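Local coordinates for glyoxalase-like domain protein (PDB 3P8A) that is of unknown function but, as a glyoxalase-like member of the VOC family, probably binds a small ligand within the curve of a beta sheet, at residues A[246-252]-A[267-273]; A[63-67]-A[184-190]; A[53-59]-A[71-77]; A[91-95]-A[151-155]. All blocks are in the same frame, centred on the assembly; numbering follows the deposited sequence.

Contact 1: A[246-252]-A[267-273]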
# COMPACT_ATOMS: atom_id res chain seq x y z
N HIS A 246 -2.29 8.44 6.28
CA HIS A 246 -1.61 9.57 6.86
C HIS A 246 -0.12 9.44 7.11
O HIS A 246 0.64 10.32 6.73
CB HIS A 246 -2.36 9.96 8.14
CG HIS A 246 -1.76 11.10 8.91
ND1 HIS A 246 -2.01 12.42 8.56
CD2 HIS A 246 -1.02 11.07 10.05
CE1 HIS A 246 -1.42 13.15 9.49
NE2 HIS A 246 -0.79 12.39 10.40
N SER A 247 0.30 8.40 7.80
CA SER A 247 1.68 8.24 8.17
C SER A 247 2.08 6.79 8.36
O SER A 247 1.23 5.91 8.50
CB SER A 247 1.98 9.04 9.44
OG SER A 247 1.46 8.42 10.61
N VAL A 248 3.37 6.55 8.34
CA VAL A 248 3.96 5.23 8.54
C VAL A 248 5.01 5.38 9.65
O VAL A 248 5.73 6.39 9.70
CB VAL A 248 4.48 4.59 7.20
CG1 VAL A 248 5.73 5.29 6.66
CG2 VAL A 248 4.72 3.08 7.35
N ILE A 249 5.04 4.42 10.60
CA ILE A 249 6.00 4.42 11.71
C ILE A 249 6.99 3.34 11.41
O ILE A 249 6.61 2.19 11.22
CB ILE A 249 5.35 4.28 13.12
CG1 ILE A 249 4.26 5.36 13.34
CG2 ILE A 249 6.43 4.33 14.22
CD1 ILE A 249 3.44 5.18 14.63
N ILE A 250 8.26 3.73 11.29
CA ILE A 250 9.37 2.84 10.92
C ILE A 250 10.35 2.78 12.06
O ILE A 250 10.90 3.81 12.46
CB ILE A 250 10.07 3.23 9.58
CG1 ILE A 250 9.04 3.38 8.43
CG2 ILE A 250 11.10 2.14 9.20
CD1 ILE A 250 9.59 4.21 7.19
N LYS A 251 10.58 1.58 12.57
CA LYS A 251 11.56 1.37 13.63
C LYS A 251 12.93 1.46 12.94
O LYS A 251 13.11 0.89 11.86
CB LYS A 251 11.36 0.00 14.28
CG LYS A 251 10.27 -0.00 15.35
CD LYS A 251 10.24 -1.35 16.09
CE LYS A 251 9.15 -2.31 15.63
NZ LYS A 251 9.38 -2.84 14.26
N ASP A 252 13.84 2.26 13.50
CA ASP A 252 15.17 2.45 12.93
C ASP A 252 16.22 2.03 13.97
O ASP A 252 16.38 2.71 14.99
CB ASP A 252 15.36 3.91 12.46
CG ASP A 252 16.71 4.26 11.83
OD1 ASP A 252 17.45 3.33 11.43
OD2 ASP A 252 17.01 5.48 11.70
N ILE A 267 3.83 11.28 5.64
CA ILE A 267 4.61 11.43 6.87
C ILE A 267 5.32 10.13 7.15
O ILE A 267 4.68 9.09 7.25
CB ILE A 267 3.78 11.91 8.10
CG1 ILE A 267 2.99 13.19 7.77
CG2 ILE A 267 4.69 12.10 9.35
CD1 ILE A 267 1.85 13.44 8.65
N TYR A 268 6.66 10.19 7.21
CA TYR A 268 7.47 9.03 7.54
C TYR A 268 7.99 9.29 8.95
O TYR A 268 8.72 10.25 9.14
CB TYR A 268 8.62 8.85 6.54
CG TYR A 268 8.17 8.49 5.14
CD1 TYR A 268 8.18 7.17 4.70
CD2 TYR A 268 7.72 9.47 4.26
CE1 TYR A 268 7.75 6.83 3.41
CE2 TYR A 268 7.29 9.15 2.97
CZ TYR A 268 7.32 7.83 2.54
OH TYR A 268 6.90 7.50 1.27
N ARG A 269 7.52 8.52 9.95
CA ARG A 269 7.96 8.66 11.35
C ARG A 269 8.99 7.59 11.66
O ARG A 269 8.76 6.42 11.35
CB ARG A 269 6.77 8.56 12.33
CG ARG A 269 5.80 9.73 12.26
CD ARG A 269 4.51 9.52 13.05
NE ARG A 269 4.74 9.39 14.49
CZ ARG A 269 3.79 9.20 15.40
NH1 ARG A 269 2.51 9.12 15.04
NH2 ARG A 269 4.10 9.07 16.69
N PHE A 270 10.13 7.97 12.26
CA PHE A 270 11.20 7.04 12.60
C PHE A 270 11.39 7.00 14.08
O PHE A 270 11.44 8.04 14.74
CB PHE A 270 12.51 7.39 11.89
CG PHE A 270 12.43 7.33 10.37
CD1 PHE A 270 12.86 6.20 9.68
CD2 PHE A 270 11.91 8.40 9.64
CE1 PHE A 270 12.78 6.16 8.28
CE2 PHE A 270 11.84 8.35 8.25
CZ PHE A 270 12.30 7.24 7.58
N GLU A 271 11.45 5.78 14.64
CA GLU A 271 11.60 5.61 16.07
C GLU A 271 12.74 4.65 16.41
O GLU A 271 12.93 3.66 15.70
CB GLU A 271 10.26 5.16 16.71
CG GLU A 271 9.18 6.23 16.58
CD GLU A 271 7.81 6.01 17.20
OE1 GLU A 271 7.60 4.95 17.84
OE2 GLU A 271 6.95 6.91 17.04
N PRO A 272 13.49 4.92 17.51
CA PRO A 272 14.57 4.00 17.91
C PRO A 272 14.07 2.62 18.37
O PRO A 272 12.90 2.48 18.74
CB PRO A 272 15.25 4.73 19.09
CG PRO A 272 14.73 6.13 19.05
CD PRO A 272 13.37 6.04 18.47
N LEU A 273 15.01 1.63 18.42
CA LEU A 273 14.86 0.21 18.80
C LEU A 273 14.24 -0.67 17.72
O LEU A 273 14.91 -1.56 17.18
CB LEU A 273 14.18 -0.01 20.18
CG LEU A 273 15.05 0.23 21.42
CD1 LEU A 273 14.25 0.88 22.52
CD2 LEU A 273 15.66 -1.07 21.93
O HOH W 1 1.21 10.32 12.91
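Residues 246-252 and 267-272 run as neighbouring parallel strands, their axes 34° apart: Val248 N gives to Ile267 O (3.1 Å), Arg269 N to Val248 O (2.8 Å), Ile250 N to Arg269 O (2.7 Å) and Glu271 N to Ile250 O. On one face Ile249 spans two charged groups. Its CD1 lies over the centre of the Arg269 guanidinium plane, while CG2 meets the Glu271 carboxylate, 3.7 Å from CD. A bend in the arginine chain at chi3 (64°) turns the guanidinium over that methyl and leaves NH2 3.6 Å from Glu271 OE2, a salt bridge along the strand. Arg269 NH1 also gives to a water, shared with Ser247 OG. At the start of the strands Ile267 CD1 lies over one face of the His246 ring, a CH-pi contact 3.6 Å from its centroid, where His246 and Ser247 form a classic bulge opposite Ile195. On the face of Val248, Ile250, Tyr268 and Phe270 the packing is apolar, with Asp252 at its far end: Val248 CG1 meets Tyr268 CD1, and Ile250 CD1 reaches the edge of the Tyr268 ring and touches Phe270. Tyr268 OH goes on to His30. A parallel pairing of first and last strands is characteristic of the beta-alpha-beta-beta-beta module of VOC proteins; this one is consistent with a shortened copy lacking the helix.

Contact 2: A[63-67]-A[184-190]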
# COMPACT_ATOMS: atom_id res chain seq x y z
N GLY A 63 11.56 1.60 -2.32
CA GLY A 63 12.28 1.67 -1.07
C GLY A 63 12.08 0.35 -0.34
O GLY A 63 11.09 0.17 0.37
N TYR A 64 13.00 -0.62 -0.57
CA TYR A 64 12.90 -1.93 0.07
C TYR A 64 13.29 -1.84 1.54
O TYR A 64 14.37 -1.36 1.87
CB TYR A 64 13.76 -2.98 -0.66
CG TYR A 64 13.27 -3.32 -2.05
CD1 TYR A 64 12.20 -4.18 -2.23
CD2 TYR A 64 13.92 -2.82 -3.18
CE1 TYR A 64 11.76 -4.52 -3.51
CE2 TYR A 64 13.49 -3.16 -4.46
CZ TYR A 64 12.41 -4.01 -4.62
OH TYR A 64 11.98 -4.36 -5.89
N ILE A 65 12.38 -2.28 2.41
CA ILE A 65 12.60 -2.26 3.85
C ILE A 65 13.01 -3.67 4.28
O ILE A 65 14.20 -3.99 4.24
CB ILE A 65 11.38 -1.65 4.61
CG1 ILE A 65 10.97 -0.29 4.04
CG2 ILE A 65 11.64 -1.56 6.12
CD1 ILE A 65 12.13 0.86 4.05
N ASN A 66 12.05 -4.53 4.65
CA ASN A 66 12.32 -5.90 5.09
C ASN A 66 11.10 -6.78 4.82
O ASN A 66 10.13 -6.76 5.59
CB ASN A 66 12.73 -5.90 6.58
CG ASN A 66 13.34 -7.20 7.10
OD1 ASN A 66 13.46 -8.21 6.39
ND2 ASN A 66 13.74 -7.19 8.36
N GLU A 67 11.12 -7.49 3.67
CA GLU A 67 10.05 -8.36 3.17
C GLU A 67 8.77 -7.55 2.85
O GLU A 67 7.68 -8.11 2.62
CB GLU A 67 9.81 -9.57 4.11
CG GLU A 67 10.99 -10.52 4.17
CD GLU A 67 10.95 -11.55 5.28
OE1 GLU A 67 11.68 -11.37 6.29
OE2 GLU A 67 10.20 -12.54 5.15
N TYR A 184 18.64 -5.78 -1.67
CA TYR A 184 18.02 -4.45 -1.60
C TYR A 184 17.41 -4.11 -0.23
O TYR A 184 17.18 -2.93 0.03
CB TYR A 184 16.96 -4.26 -2.70
CG TYR A 184 17.44 -4.53 -4.11
CD1 TYR A 184 18.58 -3.91 -4.62
CD2 TYR A 184 16.71 -5.36 -4.96
CE1 TYR A 184 19.01 -4.15 -5.92
CE2 TYR A 184 17.14 -5.61 -6.26
CZ TYR A 184 18.29 -5.00 -6.74
OH TYR A 184 18.72 -5.25 -8.02
N PHE A 185 17.14 -5.12 0.63
CA PHE A 185 16.53 -4.89 1.94
C PHE A 185 17.43 -4.06 2.85
O PHE A 185 18.63 -4.30 2.95
CB PHE A 185 16.15 -6.21 2.64
CG PHE A 185 15.05 -7.06 2.04
CD1 PHE A 185 14.18 -6.54 1.08
CD2 PHE A 185 14.87 -8.39 2.44
CE1 PHE A 185 13.16 -7.33 0.53
CE2 PHE A 185 13.86 -9.18 1.88
CZ PHE A 185 13.01 -8.64 0.93
N GLN A 186 16.82 -3.06 3.53
CA GLN A 186 17.53 -2.17 4.43
C GLN A 186 17.04 -2.55 5.81
O GLN A 186 16.08 -1.98 6.32
CB GLN A 186 17.20 -0.70 4.09
CG GLN A 186 17.55 -0.34 2.66
CD GLN A 186 16.96 0.97 2.28
OE1 GLN A 186 17.44 2.03 2.70
NE2 GLN A 186 15.91 0.93 1.46
N LYS A 187 17.67 -3.59 6.36
CA LYS A 187 17.31 -4.26 7.61
C LYS A 187 17.46 -3.50 8.94
O LYS A 187 17.00 -3.98 9.98
CB LYS A 187 17.84 -5.69 7.63
CG LYS A 187 17.10 -6.57 6.62
CD LYS A 187 17.55 -8.01 6.59
CE LYS A 187 16.72 -8.80 5.61
NZ LYS A 187 17.14 -10.23 5.55
N GLN A 188 17.98 -2.26 8.87
CA GLN A 188 18.07 -1.33 10.00
C GLN A 188 16.63 -0.79 10.25
O GLN A 188 16.31 -0.36 11.36
CB GLN A 188 19.03 -0.16 9.66
CG GLN A 188 18.52 0.78 8.55
CD GLN A 188 19.52 1.28 7.55
OE1 GLN A 188 19.79 2.47 7.44
NE2 GLN A 188 20.04 0.37 6.74
N PHE A 189 15.78 -0.83 9.19
CA PHE A 189 14.39 -0.38 9.23
C PHE A 189 13.43 -1.53 9.30
O PHE A 189 13.68 -2.60 8.74
CB PHE A 189 14.06 0.45 7.98
CG PHE A 189 14.94 1.64 7.75
CD1 PHE A 189 15.03 2.66 8.70
CD2 PHE A 189 15.62 1.80 6.54
CE1 PHE A 189 15.83 3.77 8.47
CE2 PHE A 189 16.41 2.92 6.31
CZ PHE A 189 16.53 3.89 7.28
N SER A 190 12.27 -1.27 9.91
CA SER A 190 11.17 -2.21 10.07
C SER A 190 9.87 -1.40 10.18
O SER A 190 9.76 -0.56 11.07
CB SER A 190 11.39 -3.06 11.32
OG SER A 190 10.56 -4.21 11.31
O HOH W 2 14.37 -10.93 6.42
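A junction between the two sheets is made here, where Tyr64 and Ile65, at the turn end of strand 58-64 in the first sheet, pack against Phe185 and Gln186 in the connection that enters strand 189-198 of the second. Tyr64 and Tyr184 lie side by side with planes 19° apart, but so far slid that the rings barely overlap; the closest touch is Tyr64 CD2 on Tyr184 CB (3.4 Å). The Phe185 ring presents its edge to Tyr64 CB and one face to the backbone of the turn, with Glu67 N 3.5 Å above its plane. Ile65 CG2, directed anti to its own N, rests on Phe189 CB at 3.7 Å. The carbonyl Tyr64 O is reached by Gln186 NE2 (2.8 Å, the donor tilted out of the carbonyl plane). Gln186 N reaches both Tyr64 O and, closer, Ile65 O, each bond weak. The other end of the side-chain amide, OE1, accepts from Lys46 N, which fixes its rotation. Toward the exposed Glu67 and Lys187 a water gives to Asn66 OD1 and Glu67 OE1 and takes from Lys187 NZ. This NZ is 5.6 Å from Glu67 OE1, too far for a direct salt bridge, though the opposite charges probably add a modest attraction.

Contact 3: A[53-59]-A[71-77]. With GOL (glycerol), chain C.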
# COMPACT_ATOMS: atom_id res chain seq x y z
N HIS A 53 4.21 0.52 -15.75
CA HIS A 53 2.98 -0.25 -15.78
C HIS A 53 2.29 0.17 -17.09
O HIS A 53 1.68 1.24 -17.15
CB HIS A 53 2.07 0.07 -14.56
CG HIS A 53 2.72 -0.16 -13.22
ND1 HIS A 53 2.96 0.89 -12.35
CD2 HIS A 53 3.12 -1.32 -12.64
CE1 HIS A 53 3.51 0.35 -11.28
NE2 HIS A 53 3.60 -0.98 -11.40
N HIS A 54 2.48 -0.64 -18.17
CA HIS A 54 1.96 -0.33 -19.51
C HIS A 54 0.48 -0.05 -19.58
O HIS A 54 0.09 0.86 -20.29
CB HIS A 54 2.39 -1.34 -20.59
CG HIS A 54 2.22 -0.79 -21.97
ND1 HIS A 54 3.22 -0.07 -22.59
CD2 HIS A 54 1.12 -0.80 -22.78
CE1 HIS A 54 2.72 0.31 -23.76
NE2 HIS A 54 1.46 -0.11 -23.92
N LYS A 55 -0.33 -0.80 -18.82
CA LYS A 55 -1.79 -0.63 -18.78
C LYS A 55 -2.23 0.76 -18.31
O LYS A 55 -3.26 1.26 -18.77
CB LYS A 55 -2.41 -1.63 -17.81
CG LYS A 55 -2.55 -3.05 -18.31
CD LYS A 55 -2.81 -4.03 -17.16
CE LYS A 55 -4.13 -3.84 -16.45
NZ LYS A 55 -5.30 -4.16 -17.32
N TYR A 56 -1.48 1.36 -17.36
CA TYR A 56 -1.85 2.63 -16.74
C TYR A 56 -1.05 3.86 -17.10
O TYR A 56 -1.56 4.96 -16.93
CB TYR A 56 -1.91 2.46 -15.22
CG TYR A 56 -2.82 1.35 -14.76
CD1 TYR A 56 -4.21 1.47 -14.86
CD2 TYR A 56 -2.30 0.18 -14.21
CE1 TYR A 56 -5.05 0.44 -14.45
CE2 TYR A 56 -3.14 -0.86 -13.81
CZ TYR A 56 -4.51 -0.72 -13.91
OH TYR A 56 -5.33 -1.73 -13.48
N GLY A 57 0.18 3.68 -17.57
CA GLY A 57 1.04 4.81 -17.93
C GLY A 57 1.81 5.39 -16.76
O GLY A 57 2.25 6.55 -16.81
N THR A 58 1.96 4.59 -15.68
CA THR A 58 2.64 4.96 -14.43
C THR A 58 3.99 4.26 -14.33
O THR A 58 4.20 3.26 -15.03
CB THR A 58 1.78 4.63 -13.19
OG1 THR A 58 1.34 3.27 -13.25
CG2 THR A 58 0.60 5.57 -13.01
N PHE A 59 4.88 4.77 -13.47
CA PHE A 59 6.20 4.19 -13.18
C PHE A 59 6.50 4.35 -11.71
O PHE A 59 5.94 5.24 -11.05
CB PHE A 59 7.33 4.82 -14.03
CG PHE A 59 7.54 6.30 -13.85
CD1 PHE A 59 6.71 7.22 -14.48
CD2 PHE A 59 8.61 6.78 -13.11
CE1 PHE A 59 6.91 8.59 -14.32
CE2 PHE A 59 8.82 8.16 -12.94
CZ PHE A 59 7.97 9.05 -13.55
N GLU A 71 6.42 1.89 -2.23
CA GLU A 71 6.30 2.10 -3.65
C GLU A 71 6.05 3.57 -3.89
O GLU A 71 5.01 4.09 -3.50
CB GLU A 71 5.21 1.22 -4.29
CG GLU A 71 5.23 1.31 -5.81
CD GLU A 71 4.03 0.75 -6.54
OE1 GLU A 71 2.98 0.54 -5.88
OE2 GLU A 71 4.11 0.58 -7.78
N LEU A 72 7.02 4.25 -4.51
CA LEU A 72 6.84 5.65 -4.88
C LEU A 72 6.33 5.58 -6.30
O LEU A 72 6.90 4.87 -7.10
CB LEU A 72 8.15 6.43 -4.82
CG LEU A 72 8.93 6.42 -3.53
CD1 LEU A 72 9.96 7.47 -3.59
CD2 LEU A 72 8.03 6.63 -2.28
N LEU A 73 5.23 6.23 -6.58
CA LEU A 73 4.55 6.10 -7.86
C LEU A 73 4.32 7.43 -8.52
O LEU A 73 3.98 8.40 -7.86
CB LEU A 73 3.19 5.34 -7.62
CG LEU A 73 2.33 4.92 -8.85
CD1 LEU A 73 3.01 3.78 -9.66
CD2 LEU A 73 0.94 4.49 -8.42
N ASP A 74 4.50 7.48 -9.87
CA ASP A 74 4.22 8.69 -10.65
C ASP A 74 3.60 8.30 -12.01
O ASP A 74 3.62 7.14 -12.38
CB ASP A 74 5.49 9.52 -10.84
CG ASP A 74 5.33 10.97 -11.32
OD1 ASP A 74 4.17 11.48 -11.37
OD2 ASP A 74 6.37 11.63 -11.56
N VAL A 75 3.06 9.28 -12.73
CA VAL A 75 2.44 9.07 -14.02
C VAL A 75 3.28 9.68 -15.13
O VAL A 75 3.64 10.86 -15.08
CB VAL A 75 0.94 9.50 -14.04
CG1 VAL A 75 0.70 10.80 -13.27
CG2 VAL A 75 0.36 9.57 -15.45
N GLU A 76 3.63 8.85 -16.11
CA GLU A 76 4.39 9.23 -17.31
C GLU A 76 3.42 9.59 -18.44
O GLU A 76 3.61 10.60 -19.13
CB GLU A 76 5.37 8.11 -17.71
CG GLU A 76 5.88 8.14 -19.15
CD GLU A 76 6.56 9.41 -19.64
OE1 GLU A 76 7.18 10.12 -18.81
OE2 GLU A 76 6.48 9.68 -20.86
N ASN A 77 2.39 8.74 -18.65
CA ASN A 77 1.38 8.93 -19.69
C ASN A 77 -0.00 9.24 -19.07
O ASN A 77 -0.80 8.34 -18.83
CB ASN A 77 1.35 7.71 -20.64
CG ASN A 77 0.44 7.85 -21.84
OD1 ASN A 77 -0.35 8.78 -21.96
ND2 ASN A 77 0.48 6.89 -22.74
C1 GOL C . 5.65 -2.38 -7.31
O1 GOL C . 6.50 -3.43 -7.21
C2 GOL C . 4.63 -2.86 -8.27
O2 GOL C . 4.99 -2.26 -9.49
C3 GOL C . 3.26 -2.48 -7.72
O3 GOL C . 2.55 -1.51 -8.54
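Phe59 turns its ring back over the neighbouring strand, and Asp74 CB sits over the ring face, 4.1 Å from its centroid. The ring is brought there by the first torsion of Phe59, which has CG wedged between its backbone N and carbonyl carbon (chi1 61°); Asp74 swings CG anti to N (chi1 -165°), which sets its carboxylate alongside the ring, the two side chains pointing the same way. The aspartate's OD2 also accepts from Leu35 N. Glu76 CB meets Phe59 CD1 at 3.6 Å, farther round the ring. Phe59 and Asp74 form the hydrogen-bonded pair of an antiparallel beta hairpin, strands 58-64 and 69-75 of the VOC-type sheet, and Thr58 and Val75 the adjacent non-hydrogen-bonded pair. Where the strands part, Gly57 O holds two amides, Glu76 N nearly head-on and Asn77 N on a lone pair. On the face of Thr58, Thr58 OG1 and His53 ND1 share a hydrogen bond (3.0 Å), fixing the rotation of the imidazole, while Leu73 CD1 fits against the ring edge and Thr58 CB (3.8 Å). The imidazole thereby directs NE2 at glycerol O2, 2.7 Å away. Glu71, with an extended chain, brings OE2 to glycerol O3, also 2.7 Å, and the same oxygen accepts from Asn60 ND2. Arg139 and Tyr69 complete the hold on this glycerol, which probably came from the crystallisation liquor.

Contact 4: A[91-95]-A[151-155]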
# COMPACT_ATOMS: atom_id res chain seq x y z
N GLY A 91 -11.99 2.35 -11.78
CA GLY A 91 -12.70 2.83 -10.60
C GLY A 91 -12.11 2.26 -9.31
O GLY A 91 -12.30 2.85 -8.25
N VAL A 92 -11.37 1.13 -9.40
CA VAL A 92 -10.73 0.48 -8.25
C VAL A 92 -9.19 0.44 -8.28
O VAL A 92 -8.57 0.24 -7.23
CB VAL A 92 -11.29 -0.94 -7.98
CG1 VAL A 92 -12.79 -0.91 -7.67
CG2 VAL A 92 -10.99 -1.91 -9.11
N ALA A 93 -8.58 0.49 -9.47
CA ALA A 93 -7.12 0.29 -9.64
C ALA A 93 -6.23 1.23 -8.81
O ALA A 93 -6.59 2.39 -8.60
CB ALA A 93 -6.75 0.35 -11.11
N PHE A 94 -5.07 0.72 -8.34
CA PHE A 94 -4.15 1.54 -7.55
C PHE A 94 -3.66 2.78 -8.32
O PHE A 94 -3.64 3.86 -7.75
CB PHE A 94 -2.97 0.71 -7.01
CG PHE A 94 -1.93 0.39 -8.05
CD1 PHE A 94 -0.78 1.15 -8.16
CD2 PHE A 94 -2.15 -0.62 -8.98
CE1 PHE A 94 0.16 0.89 -9.17
CE2 PHE A 94 -1.24 -0.86 -10.01
CZ PHE A 94 -0.08 -0.11 -10.09
N ALA A 95 -3.29 2.64 -9.62
CA ALA A 95 -2.74 3.75 -10.41
C ALA A 95 -3.72 4.91 -10.66
O ALA A 95 -3.34 6.06 -10.56
CB ALA A 95 -2.17 3.23 -11.72
N LEU A 151 -3.34 -8.74 -9.08
CA LEU A 151 -3.99 -7.88 -8.10
C LEU A 151 -5.47 -8.23 -8.01
O LEU A 151 -6.07 -8.65 -8.99
CB LEU A 151 -3.83 -6.40 -8.46
CG LEU A 151 -2.40 -5.86 -8.56
CD1 LEU A 151 -2.41 -4.41 -8.90
CD2 LEU A 151 -1.63 -6.05 -7.27
N LEU A 152 -6.06 -8.05 -6.83
CA LEU A 152 -7.49 -8.27 -6.60
C LEU A 152 -7.95 -7.08 -5.79
O LEU A 152 -7.28 -6.67 -4.83
CB LEU A 152 -7.74 -9.58 -5.86
CG LEU A 152 -9.21 -9.95 -5.54
CD1 LEU A 152 -9.96 -10.43 -6.78
CD2 LEU A 152 -9.26 -10.98 -4.45
N TYR A 153 -9.05 -6.46 -6.22
CA TYR A 153 -9.59 -5.29 -5.57
C TYR A 153 -10.93 -5.53 -4.97
O TYR A 153 -11.73 -6.30 -5.52
CB TYR A 153 -9.73 -4.16 -6.58
CG TYR A 153 -8.41 -3.71 -7.17
CD1 TYR A 153 -7.61 -2.79 -6.50
CD2 TYR A 153 -8.01 -4.13 -8.43
CE1 TYR A 153 -6.41 -2.35 -7.05
CE2 TYR A 153 -6.83 -3.66 -9.01
CZ TYR A 153 -6.02 -2.79 -8.30
OH TYR A 153 -4.88 -2.29 -8.85
N ILE A 154 -11.22 -4.82 -3.88
CA ILE A 154 -12.54 -4.84 -3.26
C ILE A 154 -13.34 -3.69 -3.88
O ILE A 154 -12.86 -2.57 -3.96
CB ILE A 154 -12.44 -4.72 -1.73
CG1 ILE A 154 -11.82 -6.00 -1.14
CG2 ILE A 154 -13.82 -4.40 -1.10
CD1 ILE A 154 -11.35 -5.85 0.28
N MSE A 155 -14.57 -3.98 -4.33
CA MSE A 155 -15.45 -2.94 -4.85
C MSE A 155 -16.66 -2.75 -3.91
O MSE A 155 -17.70 -3.42 -4.06
CB MSE A 155 -15.86 -3.24 -6.29
CG MSE A 155 -16.18 -1.99 -7.05
SE MSE A 155 -17.69 -2.30 -8.16
CE MSE A 155 -19.06 -1.81 -6.84
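Tyr153 extends from strand 147-155 beneath the loop 91-95, which crosses the face of the eight-stranded VOC-type sheet turned away from helix 117-125. The phenol ring is laid flat against the loop's backbone: Ala93 N lies over its centre, 4.2 Å above the plane, with Val92 C toward the rim of the same face. At the near end of the ring Val92 comes in obliquely, its CG2 3.6 Å from Tyr153 CB. The other valine methyl, CG1, held anti to the carbonyl carbon (chi1 -60°), points to the chain of Met155, a selenomethionine, and crosses it at about a right angle with 3.6 Å to CG. Phe94 lies beyond the far end. Its CG stands between the backbone N and the carbonyl carbon (chi1 76°), which brings the ring edge toward Tyr153, and Leu151 CD1 meets the same ring at CD2 (3.8 Å), the two side chains nearly perpendicular. Beyond the contact the Phe94 ring meets that of His53 edge-to-face, while Tyr153 also touches the Phe166 ring. The hydroxyl joins the ring to Phe94: Tyr153 OH lies in the plane of the Phe94 ring, 3.2 Å from CD2, and accepts from Phe94 N at 3.1 Å with an angle of 165°.

Contacts 3 and 4 both reach the eight-stranded sheet, with centres 15 Å apart, and touch directly: His53 CE1 is 3.8 Å from Phe94 CZ, and Tyr56 reaches Ala93 and Ala95. Both border the glycerol pocket, with Phe94 about 3 Å from the ligand at nearest atoms; Tyr64 of contact 2 comes within about 6 Å of the same glycerol. Contact 2 continues strand 58-64 from contact 3 and passes into the second sheet, where Ser190 O probably accepts from Lys251 N of contact 1 (2.7 Å). Contact 1 lies 26 Å from contact 3 between centres, yet Tyr268 OH touches Leu72 CD2 (3.8 Å); from contact 4 it is separated by about 14 Å between nearest atoms.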